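Local coordinates for uncharacterized protein (Pseudomonas aeruginosa PAO1, PDB 4R1D) that probably serves as the immunity protein Tli4, binding and inhibiting the lipase Tle4, a type VI secretion effector, and so protecting the cell that makes it, at residues B[72-77]-B[121-126]; B[96-101]-B[107-112]; B[228-231]-B[236-239]. All blocks are in the same frame, centred on the assembly; numbering follows the deposited sequence.

Contacts 1 and 2 share a neighbourhood in the N-terminal family region, their centres 11 Å apart, while contact 3 lies in the C-terminal region on the opposite side of the chain's centre. Where the first two meet, T97 of contact 2 places CG2 3.3 Å from S126 OG and 3.6 Å from F74 CE2 of contact 1, and W110 lies against I125 and S126 of the helix. Contact 3 is remote: its nearest atoms are about 36 Å from contact 1 and about 32 Å from contact 2. Residues of all three contacts nevertheless reach the partner Tle4 chain, consistent with an inhibitor that engages the lipase through both of its regions.

Contact 1: residues B[72-77]-B[121-126]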
ATOM      1  N   ILE B  72     -13.305  29.906  -3.720  1.00 21.40           N
ATOM      2  CA  ILE B  72     -13.536  30.305  -5.095  1.00 25.74           C
ATOM      3  C   ILE B  72     -14.975  30.034  -5.527  1.00 26.19           C
ATOM      4  O   ILE B  72     -15.521  28.961  -5.264  1.00 25.55           O
ATOM      5  CB  ILE B  72     -12.550  29.593  -6.054  1.00 28.83           C
ATOM      6  CG1 ILE B  72     -11.105  29.966  -5.694  1.00 30.97           C
ATOM      7  CG2 ILE B  72     -12.848  29.949  -7.504  1.00 27.92           C
ATOM      8  CD1 ILE B  72     -10.058  29.087  -6.348  1.00 25.48           C
ATOM      9  N   ASP B  73     -15.577  31.015  -6.195  1.00 32.95           N
ATOM     10  CA  ASP B  73     -16.936  30.889  -6.721  1.00 26.45           C
ATOM     11  C   ASP B  73     -16.875  30.490  -8.193  1.00 26.55           C
ATOM     12  O   ASP B  73     -16.405  31.264  -9.030  1.00 29.62           O
ATOM     13  CB  ASP B  73     -17.683  32.220  -6.544  1.00 27.80           C
ATOM     14  CG  ASP B  73     -19.125  32.165  -7.041  1.00 37.27           C
ATOM     15  OD1 ASP B  73     -19.661  31.057  -7.252  1.00 36.62           O
ATOM     16  OD2 ASP B  73     -19.733  33.244  -7.209  1.00 45.39           O
ATOM     17  N   PHE B  74     -17.326  29.277  -8.512  1.00 26.24           N
ATOM     18  CA  PHE B  74     -17.218  28.754  -9.871  1.00 20.85           C
ATOM     19  C   PHE B  74     -18.435  29.071 -10.733  1.00 27.22           C
ATOM     20  O   PHE B  74     -18.563  28.554 -11.843  1.00 26.87           O
ATOM     21  CB  PHE B  74     -17.019  27.228  -9.863  1.00 25.51           C
ATOM     22  CG  PHE B  74     -15.753  26.778  -9.182  1.00 24.92           C
ATOM     23  CD1 PHE B  74     -14.525  27.208  -9.636  1.00 20.68           C
ATOM     24  CD2 PHE B  74     -15.798  25.904  -8.104  1.00 20.31           C
ATOM     25  CE1 PHE B  74     -13.349  26.794  -9.024  1.00 18.86           C
ATOM     26  CE2 PHE B  74     -14.625  25.481  -7.483  1.00 18.75           C
ATOM     27  CZ  PHE B  74     -13.404  25.925  -7.941  1.00 19.67           C
ATOM     28  N   GLY B  75     -19.327  29.911 -10.221  1.00 28.69           N
ATOM     29  CA  GLY B  75     -20.601  30.142 -10.875  1.00 30.16           C
ATOM     30  C   GLY B  75     -21.517  28.950 -10.652  1.00 33.43           C
ATOM     31  O   GLY B  75     -21.078  27.902 -10.168  1.00 27.46           O
ATOM     32  N   ASN B  76     -22.791  29.112 -10.996  1.00 28.96           N
ATOM     33  CA  ASN B  76     -23.759  28.029 -10.883  1.00 29.29           C
ATOM     34  C   ASN B  76     -23.816  27.405  -9.491  1.00 29.74           C
ATOM     35  O   ASN B  76     -24.004  26.196  -9.351  1.00 33.27           O
ATOM     36  CB  ASN B  76     -23.482  26.970 -11.953  1.00 28.83           C
ATOM     37  CG  ASN B  76     -23.847  27.452 -13.344  1.00 36.18           C
ATOM     38  OD1 ASN B  76     -22.977  27.758 -14.165  1.00 31.42           O
ATOM     39  ND2 ASN B  76     -25.147  27.532 -13.613  1.00 35.35           N
ATOM     40  N   GLU B  77     -23.675  28.258  -8.474  1.00 38.65           N
ATOM     41  CA  GLU B  77     -23.632  27.883  -7.050  1.00 39.48           C
ATOM     42  C   GLU B  77     -22.541  26.890  -6.644  1.00 35.87           C
ATOM     43  O   GLU B  77     -22.531  26.407  -5.518  1.00 34.47           O
ATOM     44  CB  GLU B  77     -24.997  27.438  -6.495  1.00 41.18           C
ATOM     45  CG  GLU B  77     -25.913  26.722  -7.462  1.00 46.81           C
ATOM     46  CD  GLU B  77     -26.756  27.689  -8.264  1.00 46.34           C
ATOM     47  OE1 GLU B  77     -27.244  27.303  -9.346  1.00 49.72           O
ATOM     48  OE2 GLU B  77     -26.929  28.841  -7.806  1.00 53.88           O
ATOM     49  N   HIS B 121      -6.246  27.468 -14.831  1.00 25.20           N
ATOM     50  CA  HIS B 121      -6.711  26.346 -15.632  1.00 24.49           C
ATOM     51  C   HIS B 121      -7.640  25.447 -14.823  1.00 24.46           C
ATOM     52  O   HIS B 121      -8.701  25.044 -15.299  1.00 24.40           O
ATOM     53  CB  HIS B 121      -5.538  25.529 -16.169  1.00 28.73           C
ATOM     54  CG  HIS B 121      -5.965  24.314 -16.930  1.00 26.26           C
ATOM     55  ND1 HIS B 121      -6.748  24.386 -18.062  1.00 31.42           N
ATOM     56  CD2 HIS B 121      -5.745  22.998 -16.705  1.00 27.62           C
ATOM     57  CE1 HIS B 121      -6.982  23.165 -18.509  1.00 33.00           C
ATOM     58  NE2 HIS B 121      -6.384  22.306 -17.705  1.00 34.43           N
ATOM     59  N   ALA B 122      -7.234  25.132 -13.598  1.00 21.67           N
ATOM     60  CA  ALA B 122      -8.088  24.348 -12.701  1.00 20.76           C
ATOM     61  C   ALA B 122      -9.434  25.043 -12.497  1.00 23.44           C
ATOM     62  O   ALA B 122     -10.490  24.406 -12.520  1.00 23.49           O
ATOM     63  CB  ALA B 122      -7.397  24.140 -11.363  1.00 19.33           C
ATOM     64  N   VAL B 123      -9.400  26.355 -12.292  1.00 24.31           N
ATOM     65  CA  VAL B 123     -10.633  27.108 -12.095  1.00 23.40           C
ATOM     66  C   VAL B 123     -11.573  26.958 -13.293  1.00 23.03           C
ATOM     67  O   VAL B 123     -12.762  26.693 -13.122  1.00 25.40           O
ATOM     68  CB  VAL B 123     -10.367  28.598 -11.770  1.00 21.81           C
ATOM     69  CG1 VAL B 123     -11.654  29.391 -11.820  1.00 24.09           C
ATOM     70  CG2 VAL B 123      -9.724  28.732 -10.397  1.00 23.32           C
ATOM     71  N   GLU B 124     -11.043  27.088 -14.504  1.00 19.12           N
ATOM     72  CA  GLU B 124     -11.880  26.968 -15.696  1.00 27.12           C
ATOM     73  C   GLU B 124     -12.512  25.576 -15.805  1.00 25.27           C
ATOM     74  O   GLU B 124     -13.662  25.440 -16.226  1.00 22.49           O
ATOM     75  CB  GLU B 124     -11.099  27.307 -16.971  1.00 25.97           C
ATOM     76  CG  GLU B 124     -11.897  27.094 -18.249  1.00 34.41           C
ATOM     77  CD  GLU B 124     -13.228  27.846 -18.252  1.00 41.18           C
ATOM     78  OE1 GLU B 124     -13.306  28.953 -17.664  1.00 34.58           O
ATOM     79  OE2 GLU B 124     -14.199  27.324 -18.841  1.00 35.89           O
ATOM     80  N   ILE B 125     -11.767  24.546 -15.415  1.00 22.35           N
ATOM     81  CA  ILE B 125     -12.303  23.187 -15.431  1.00 23.48           C
ATOM     82  C   ILE B 125     -13.512  23.056 -14.495  1.00 17.95           C
ATOM     83  O   ILE B 125     -14.526  22.470 -14.870  1.00 23.12           O
ATOM     84  CB  ILE B 125     -11.221  22.132 -15.083  1.00 22.45           C
ATOM     85  CG1 ILE B 125     -10.221  21.996 -16.234  1.00 22.29           C
ATOM     86  CG2 ILE B 125     -11.867  20.784 -14.807  1.00 19.84           C
ATOM     87  CD1 ILE B 125      -9.007  21.148 -15.894  1.00 28.19           C
ATOM     88  N   SER B 126     -13.400  23.608 -13.287  1.00 19.26           N
ATOM     89  CA  SER B 126     -14.496  23.580 -12.322  1.00 21.19           C
ATOM     90  C   SER B 126     -15.674  24.443 -12.774  1.00 25.08           C
ATOM     91  O   SER B 126     -16.824  24.059 -12.592  1.00 21.01           O
ATOM     92  CB  SER B 126     -14.018  24.010 -10.938  1.00 22.40           C
ATOM     93  OG  SER B 126     -13.239  22.980 -10.336  1.00 21.02           O
TER
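F74 lays one face of its ring on S126, and this is the tightly packed part of the contact. The CB atom of S126 stands 3.4 Å from the ring centroid of F74, only 10° off the ring normal, a CH-pi contact close to the centre of the ring. The ring gets there because CG of F74 is turned anti to the carbonyl carbon (chi1 -62°), which sends it toward the helix 119-132. The opposite face of the same ring carries the backbone I72 O, offset toward the rim. One helical turn back, the ring meets V123 more loosely: F74 CD1 is 3.9 Å from V123 O, and F74 CE1 is 4.2 Å from V123 CG1. The other methyl of V123 serves I72, with CG2 of V123 4.1 Å from CD1 of I72. On their inner side F74 and S126 are buried against strand 92-100, where F74 packs on L95.

The outer side is looser and more polar. D73 points away from the helix, and its OD1 accepts from G75 N at 3.2 Å, an Asx turn that helps bend the chain just after F74. D73 O has a weak hydrogen bond from R127, and E124, facing solvent, pairs with R131. Farther round the helix, H121 NE2 bonds to G395 O of the partner Tle4 chain. The contact thus packs I72 and F74, at and just beyond strand 68-73, against the helix that follows strand 107-115. No hydrogen bond links the two segments, which bury 201 Å² between them, so their cohesion rests on van der Waals and CH-pi contact and therefore on shape more than on bond direction.

Contact 2: residues B[96-101]-B[107-112]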
ATOM      1  N   ASP B  96     -10.694  21.671  -3.117  1.00 17.84           N
ATOM      2  CA  ASP B  96     -11.852  20.875  -2.713  1.00 16.23           C
ATOM      3  C   ASP B  96     -13.119  21.493  -3.319  1.00 19.43           C
ATOM      4  O   ASP B  96     -13.645  22.471  -2.781  1.00 25.25           O
ATOM      5  CB  ASP B  96     -11.926  20.883  -1.192  1.00 18.16           C
ATOM      6  CG  ASP B  96     -12.905  19.861  -0.630  1.00 15.87           C
ATOM      7  OD1 ASP B  96     -13.432  19.073  -1.422  1.00 17.60           O
ATOM      8  OD2 ASP B  96     -13.115  19.860   0.609  1.00 19.00           O
ATOM      9  N   THR B  97     -13.597  20.948  -4.436  1.00 20.73           N
ATOM     10  CA  THR B  97     -14.750  21.540  -5.129  1.00 16.09           C
ATOM     11  C   THR B  97     -16.072  20.873  -4.775  1.00 24.04           C
ATOM     12  O   THR B  97     -16.168  19.641  -4.696  1.00 21.35           O
ATOM     13  CB  THR B  97     -14.625  21.521  -6.665  1.00 21.89           C
ATOM     14  OG1 THR B  97     -14.712  20.177  -7.142  1.00 29.62           O
ATOM     15  CG2 THR B  97     -13.318  22.184  -7.149  1.00 16.15           C
ATOM     16  N   TYR B  98     -17.090  21.699  -4.577  1.00 15.88           N
ATOM     17  CA  TYR B  98     -18.444  21.218  -4.342  1.00 21.32           C
ATOM     18  C   TYR B  98     -19.310  21.712  -5.487  1.00 20.73           C
ATOM     19  O   TYR B  98     -19.265  22.889  -5.856  1.00 23.20           O
ATOM     20  CB  TYR B  98     -18.942  21.714  -2.982  1.00 20.22           C
ATOM     21  CG  TYR B  98     -18.071  21.179  -1.875  1.00 20.61           C
ATOM     22  CD1 TYR B  98     -18.386  19.991  -1.246  1.00 20.24           C
ATOM     23  CD2 TYR B  98     -16.881  21.818  -1.518  1.00 19.10           C
ATOM     24  CE1 TYR B  98     -17.577  19.464  -0.259  1.00 23.43           C
ATOM     25  CE2 TYR B  98     -16.062  21.298  -0.529  1.00 18.95           C
ATOM     26  CZ  TYR B  98     -16.419  20.115   0.093  1.00 21.36           C
ATOM     27  OH  TYR B  98     -15.630  19.571   1.079  1.00 19.72           O
ATOM     28  N   VAL B  99     -20.071  20.805  -6.078  1.00 17.92           N
ATOM     29  CA  VAL B  99     -20.802  21.135  -7.297  1.00 19.73           C
ATOM     30  C   VAL B  99     -22.140  20.422  -7.300  1.00 23.27           C
ATOM     31  O   VAL B  99     -22.265  19.319  -6.763  1.00 21.60           O
ATOM     32  CB  VAL B  99     -19.989  20.773  -8.563  1.00 25.52           C
ATOM     33  CG1 VAL B  99     -19.735  19.269  -8.647  1.00 22.67           C
ATOM     34  CG2 VAL B  99     -20.682  21.286  -9.824  1.00 21.83           C
ATOM     35  N   THR B 100     -23.143  21.061  -7.893  1.00 21.20           N
ATOM     36  CA  THR B 100     -24.496  20.525  -7.897  1.00 22.81           C
ATOM     37  C   THR B 100     -25.006  20.294  -9.312  1.00 21.45           C
ATOM     38  O   THR B 100     -24.652  21.015 -10.232  1.00 25.98           O
ATOM     39  CB  THR B 100     -25.457  21.490  -7.180  1.00 23.63           C
ATOM     40  OG1 THR B 100     -25.358  22.787  -7.783  1.00 25.34           O
ATOM     41  CG2 THR B 100     -25.090  21.594  -5.715  1.00 28.76           C
ATOM     42  N   SER B 101     -25.846  19.280  -9.482  1.00 20.13           N
ATOM     43  CA  SER B 101     -26.456  19.017 -10.775  1.00 18.18           C
ATOM     44  C   SER B 101     -27.649  19.947 -10.979  1.00 21.43           C
ATOM     45  O   SER B 101     -28.194  20.490 -10.011  1.00 21.50           O
ATOM     46  CB  SER B 101     -26.920  17.563 -10.840  1.00 17.97           C
ATOM     47  OG  SER B 101     -27.712  17.256  -9.704  1.00 21.13           O
ATOM     48  N   VAL B 107     -25.777  16.974  -4.769  1.00 18.91           N
ATOM     49  CA  VAL B 107     -24.480  17.532  -4.396  1.00 21.91           C
ATOM     50  C   VAL B 107     -23.331  16.555  -4.615  1.00 23.36           C
ATOM     51  O   VAL B 107     -23.489  15.361  -4.401  1.00 19.70           O
ATOM     52  CB  VAL B 107     -24.491  17.958  -2.925  1.00 21.08           C
ATOM     53  CG1 VAL B 107     -23.184  17.610  -2.261  1.00 31.54           C
ATOM     54  CG2 VAL B 107     -24.736  19.428  -2.834  1.00 39.17           C
ATOM     55  N   TYR B 108     -22.182  17.078  -5.043  1.00 17.52           N
ATOM     56  CA  TYR B 108     -20.989  16.263  -5.255  1.00 17.16           C
ATOM     57  C   TYR B 108     -19.753  16.937  -4.695  1.00 18.63           C
ATOM     58  O   TYR B 108     -19.648  18.165  -4.714  1.00 18.94           O
ATOM     59  CB  TYR B 108     -20.780  16.003  -6.751  1.00 17.17           C
ATOM     60  CG  TYR B 108     -21.982  15.366  -7.392  1.00 19.47           C
ATOM     61  CD1 TYR B 108     -22.038  13.994  -7.607  1.00 18.86           C
ATOM     62  CD2 TYR B 108     -23.086  16.138  -7.743  1.00 21.61           C
ATOM     63  CE1 TYR B 108     -23.148  13.413  -8.178  1.00 13.28           C
ATOM     64  CE2 TYR B 108     -24.192  15.570  -8.299  1.00 20.87           C
ATOM     65  CZ  TYR B 108     -24.225  14.213  -8.522  1.00 20.36           C
ATOM     66  OH  TYR B 108     -25.351  13.666  -9.093  1.00 20.21           O
ATOM     67  N   ARG B 109     -18.812  16.122  -4.221  1.00 15.21           N
ATOM     68  CA  ARG B 109     -17.514  16.618  -3.795  1.00 17.56           C
ATOM     69  C   ARG B 109     -16.457  16.090  -4.760  1.00 18.00           C
ATOM     70  O   ARG B 109     -16.429  14.904  -5.055  1.00 15.27           O
ATOM     71  CB  ARG B 109     -17.193  16.144  -2.381  1.00 16.54           C
ATOM     72  CG  ARG B 109     -15.851  16.635  -1.884  1.00 19.56           C
ATOM     73  CD  ARG B 109     -15.493  16.024  -0.536  1.00 19.16           C
ATOM     74  NE  ARG B 109     -14.459  16.803   0.141  1.00 20.93           N
ATOM     75  CZ  ARG B 109     -13.915  16.473   1.310  1.00 20.58           C
ATOM     76  NH1 ARG B 109     -14.294  15.369   1.934  1.00 22.66           N
ATOM     77  NH2 ARG B 109     -12.985  17.252   1.857  1.00 22.59           N
ATOM     78  N   TRP B 110     -15.601  16.975  -5.258  1.00 17.38           N
ATOM     79  CA  TRP B 110     -14.566  16.579  -6.194  1.00 16.21           C
ATOM     80  C   TRP B 110     -13.276  17.267  -5.769  1.00 17.31           C
ATOM     81  O   TRP B 110     -13.059  18.449  -6.056  1.00 18.37           O
ATOM     82  CB  TRP B 110     -14.954  16.963  -7.622  1.00 16.23           C
ATOM     83  CG  TRP B 110     -13.892  16.608  -8.633  1.00 14.54           C
ATOM     84  CD1 TRP B 110     -13.246  15.406  -8.768  1.00 15.65           C
ATOM     85  CD2 TRP B 110     -13.357  17.469  -9.646  1.00 15.34           C
ATOM     86  NE1 TRP B 110     -12.339  15.466  -9.818  1.00 15.42           N
ATOM     87  CE2 TRP B 110     -12.388  16.721 -10.367  1.00 16.02           C
ATOM     88  CE3 TRP B 110     -13.606  18.794 -10.020  1.00 17.54           C
ATOM     89  CZ2 TRP B 110     -11.674  17.259 -11.431  1.00 16.64           C
ATOM     90  CZ3 TRP B 110     -12.884  19.329 -11.094  1.00 17.90           C
ATOM     91  CH2 TRP B 110     -11.939  18.559 -11.781  1.00 19.27           C
ATOM     92  N   LYS B 111     -12.433  16.534  -5.054  1.00 16.20           N
ATOM     93  CA  LYS B 111     -11.275  17.145  -4.411  1.00 16.02           C
ATOM     94  C   LYS B 111      -9.983  16.550  -4.933  1.00 20.53           C
ATOM     95  O   LYS B 111      -9.856  15.335  -5.067  1.00 16.58           O
ATOM     96  CB  LYS B 111     -11.350  16.955  -2.891  1.00 18.47           C
ATOM     97  CG  LYS B 111     -10.133  17.495  -2.127  1.00 17.19           C
ATOM     98  CD  LYS B 111     -10.247  17.213  -0.637  1.00 26.78           C
ATOM     99  CE  LYS B 111     -10.253  15.724  -0.349  1.00 31.95           C
ATOM    100  NZ  LYS B 111     -10.239  15.438   1.114  1.00 37.99           N
ATOM    101  N   GLY B 112      -9.016  17.410  -5.225  1.00 17.73           N
ATOM    102  CA  GLY B 112      -7.733  16.915  -5.673  1.00 18.06           C
ATOM    103  C   GLY B 112      -6.681  17.995  -5.696  1.00 18.56           C
ATOM    104  O   GLY B 112      -6.970  19.162  -5.459  1.00 17.75           O
TER
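R109 runs alongside Y98 and ends on D96 of the neighbouring strand. Its chain is extended, CG anti to the backbone N (chi1 -180°), and its atoms pass Y98 and D96 in turn. R109 CB lies 4.0 Å from Y98 CE1, and R109 CG closes on it at 3.7 Å. CD passes beside D96 OD1 and Y98 OH. NE of R109 gives D96 OD1 a nearly straight bond of 2.9 Å (170°), in the guanidinium plane and on the syn side of the carboxylate. At the tip, R109 NH2 reaches D96 OD2, also at 2.9 Å, making a side-on, two-nitrogen salt bridge. Y98 OH sits over a guanidinium face without a bond to it and donates instead to D96 OD2 at 2.6 Å; it comes from the carboxylate face opposite to NH2. This is the beta hairpin of strands 92-100 and 107-115: one surface carries D96, Y98, T100, V107, R109 and K111, with D96, Y98 and V107 packed on helix 42-58. The other carries T97, V99, Y108 and W110, of which T97 and W110 pack on helix 119-132. T97 and W110 form a hydrogen-bonded antiparallel pair, and W110 O accepts twice: from T97 N above the carbonyl plane, and from T97 OG1 at 2.6 Å in that plane, on a lone pair. W110 NE1 is bonded to L30 O, and the ring takes a cation-pi contact from R397 of the partner Tle4 chain. Toward the turn, Y108 brings the edge of its ring to V99 O, CD2 of Y108 standing 3.4 Å from it.

Contact 3: residues B[228-231]-B[236-239]; sequences LVAG and QRGY
G231 and G238 form a hydrogen-bonded antiparallel pair on two short strands, their N-to-C directions 164° apart, near antiparallel, with G231 N donating to G238 O at 3.0 Å and G238 N returning an almost straight bond of 2.7 Å (172°) to G231 O. With no side chain at either glycine, the pair itself adds only backbone to the contact. Beside it, at the non-hydrogen-bonded pair A230 and Y239, the CA atoms make CA-H...O contacts with neighbouring carbonyls, A230 CA with G238 O at 3.3 Å and Y239 CA with V229 O at 3.5 Å.

The methyl of A230 sits between several groups. It meets the ring of Y239 obliquely, A230 CB lying 3.5 Å from Y239 CD1, and it also lies over one face of the R237 guanidinium, again with A230 CB 3.5 Å from R237 NH2. The carbonyl G238 O is nearer still, 3.4 Å from A230 CB. R237 reaches back over the opposing strand because its chain bends at chi2 (135°), which carries the flat group above A230 and G231; its NH1 comes within 3.6 Å of G231 C. Beyond the two segments, R237 NH2 forms salt bridges with D281 and E210 and R237 NH1 bonds to S232 OG, while Y239 OH bonds to the other carboxylate oxygen of D281, so that one acid holds both side chains and the arginine's charge is probably well compensated.

In this beta hairpin of the C-terminal family region, V229 and Q236 also pack against L91 and F85 of the partner Tle4 chain. Strand 209-214 adjoins strand 225-233, strand 256-263 adjoins 236-245, and helix 281-292 covers Y239 through A284.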
ATOM      1  N   LEU B 228      -9.452 -16.644 -19.824  1.00 16.78           N
ATOM      2  CA  LEU B 228     -10.330 -17.162 -18.781  1.00 18.70           C
ATOM      3  C   LEU B 228      -9.704 -18.390 -18.140  1.00 18.67           C
ATOM      4  O   LEU B 228      -9.432 -19.375 -18.829  1.00 19.47           O
ATOM      5  CB  LEU B 228     -11.687 -17.567 -19.387  1.00 19.49           C
ATOM      6  CG  LEU B 228     -12.825 -16.551 -19.515  1.00 26.62           C
ATOM      7  CD1 LEU B 228     -12.405 -15.241 -20.138  1.00 21.65           C
ATOM      8  CD2 LEU B 228     -13.981 -17.165 -20.307  1.00 27.79           C
ATOM      9  N   VAL B 229      -9.470 -18.346 -16.833  1.00 17.49           N
ATOM     10  CA  VAL B 229      -8.870 -19.492 -16.167  1.00 18.33           C
ATOM     11  C   VAL B 229      -9.706 -19.936 -14.970  1.00 18.20           C
ATOM     12  O   VAL B 229     -10.501 -19.169 -14.436  1.00 20.23           O
ATOM     13  CB  VAL B 229      -7.409 -19.211 -15.735  1.00 21.55           C
ATOM     14  CG1 VAL B 229      -6.596 -18.675 -16.920  1.00 18.24           C
ATOM     15  CG2 VAL B 229      -7.367 -18.238 -14.575  1.00 17.70           C
ATOM     16  N   ALA B 230      -9.547 -21.190 -14.580  1.00 18.67           N
ATOM     17  CA  ALA B 230     -10.230 -21.703 -13.408  1.00 16.15           C
ATOM     18  C   ALA B 230      -9.336 -22.741 -12.759  1.00 20.77           C
ATOM     19  O   ALA B 230      -8.453 -23.309 -13.407  1.00 21.70           O
ATOM     20  CB  ALA B 230     -11.566 -22.307 -13.786  1.00 22.06           C
ATOM     21  N   GLY B 231      -9.547 -22.982 -11.473  1.00 20.11           N
ATOM     22  CA  GLY B 231      -8.831 -24.051 -10.818  1.00 23.13           C
ATOM     23  C   GLY B 231      -9.413 -24.539  -9.517  1.00 25.08           C
ATOM     24  O   GLY B 231     -10.184 -23.849  -8.859  1.00 25.81           O
ATOM     25  N   GLN B 236     -12.446 -26.570  -3.281  1.00 33.37           N
ATOM     26  CA  GLN B 236     -13.233 -25.471  -3.832  1.00 31.25           C
ATOM     27  C   GLN B 236     -12.668 -25.026  -5.174  1.00 29.35           C
ATOM     28  O   GLN B 236     -11.496 -25.282  -5.494  1.00 28.02           O
ATOM     29  CB  GLN B 236     -13.347 -24.296  -2.857  1.00 34.57           C
ATOM     30  CG  GLN B 236     -12.045 -23.582  -2.569  1.00 34.79           C
ATOM     31  CD  GLN B 236     -12.205 -22.467  -1.545  1.00 40.25           C
ATOM     32  OE1 GLN B 236     -12.568 -21.339  -1.884  1.00 33.25           O
ATOM     33  NE2 GLN B 236     -11.929 -22.780  -0.282  1.00 39.36           N
ATOM     34  N   ARG B 237     -13.511 -24.375  -5.962  1.00 27.31           N
ATOM     35  CA  ARG B 237     -13.134 -23.958  -7.307  1.00 30.26           C
ATOM     36  C   ARG B 237     -13.028 -22.445  -7.400  1.00 28.74           C
ATOM     37  O   ARG B 237     -13.924 -21.720  -6.957  1.00 31.51           O
ATOM     38  CB  ARG B 237     -14.149 -24.459  -8.333  1.00 29.05           C
ATOM     39  CG  ARG B 237     -13.730 -24.237  -9.785  1.00 24.87           C
ATOM     40  CD  ARG B 237     -13.988 -25.495 -10.600  1.00 26.33           C
ATOM     41  NE  ARG B 237     -13.591 -25.391 -12.002  1.00 24.76           N
ATOM     42  CZ  ARG B 237     -12.450 -25.861 -12.496  1.00 23.32           C
ATOM     43  NH1 ARG B 237     -11.558 -26.447 -11.697  1.00 25.67           N
ATOM     44  NH2 ARG B 237     -12.195 -25.737 -13.789  1.00 23.51           N
ATOM     45  N   GLY B 238     -11.926 -21.979  -7.976  1.00 21.89           N
ATOM     46  CA  GLY B 238     -11.717 -20.562  -8.213  1.00 24.14           C
ATOM     47  C   GLY B 238     -11.778 -20.226  -9.695  1.00 17.69           C
ATOM     48  O   GLY B 238     -11.671 -21.100 -10.556  1.00 20.13           O
ATOM     49  N   TYR B 239     -11.946 -18.944  -9.993  1.00 17.59           N
ATOM     50  CA  TYR B 239     -12.063 -18.485 -11.362  1.00 19.50           C
ATOM     51  C   TYR B 239     -11.368 -17.146 -11.497  1.00 14.13           C
ATOM     52  O   TYR B 239     -11.368 -16.352 -10.562  1.00 17.36           O
ATOM     53  CB  TYR B 239     -13.533 -18.273 -11.716  1.00 16.96           C
ATOM     54  CG  TYR B 239     -14.354 -19.537 -11.779  1.00 20.26           C
ATOM     55  CD1 TYR B 239     -14.365 -20.317 -12.921  1.00 20.81           C
ATOM     56  CD2 TYR B 239     -15.121 -19.944 -10.697  1.00 23.81           C
ATOM     57  CE1 TYR B 239     -15.114 -21.480 -12.990  1.00 23.80           C
ATOM     58  CE2 TYR B 239     -15.881 -21.108 -10.751  1.00 20.54           C
ATOM     59  CZ  TYR B 239     -15.874 -21.868 -11.902  1.00 23.03           C
ATOM     60  OH  TYR B 239     -16.627 -23.020 -11.980  1.00 23.89           O
TER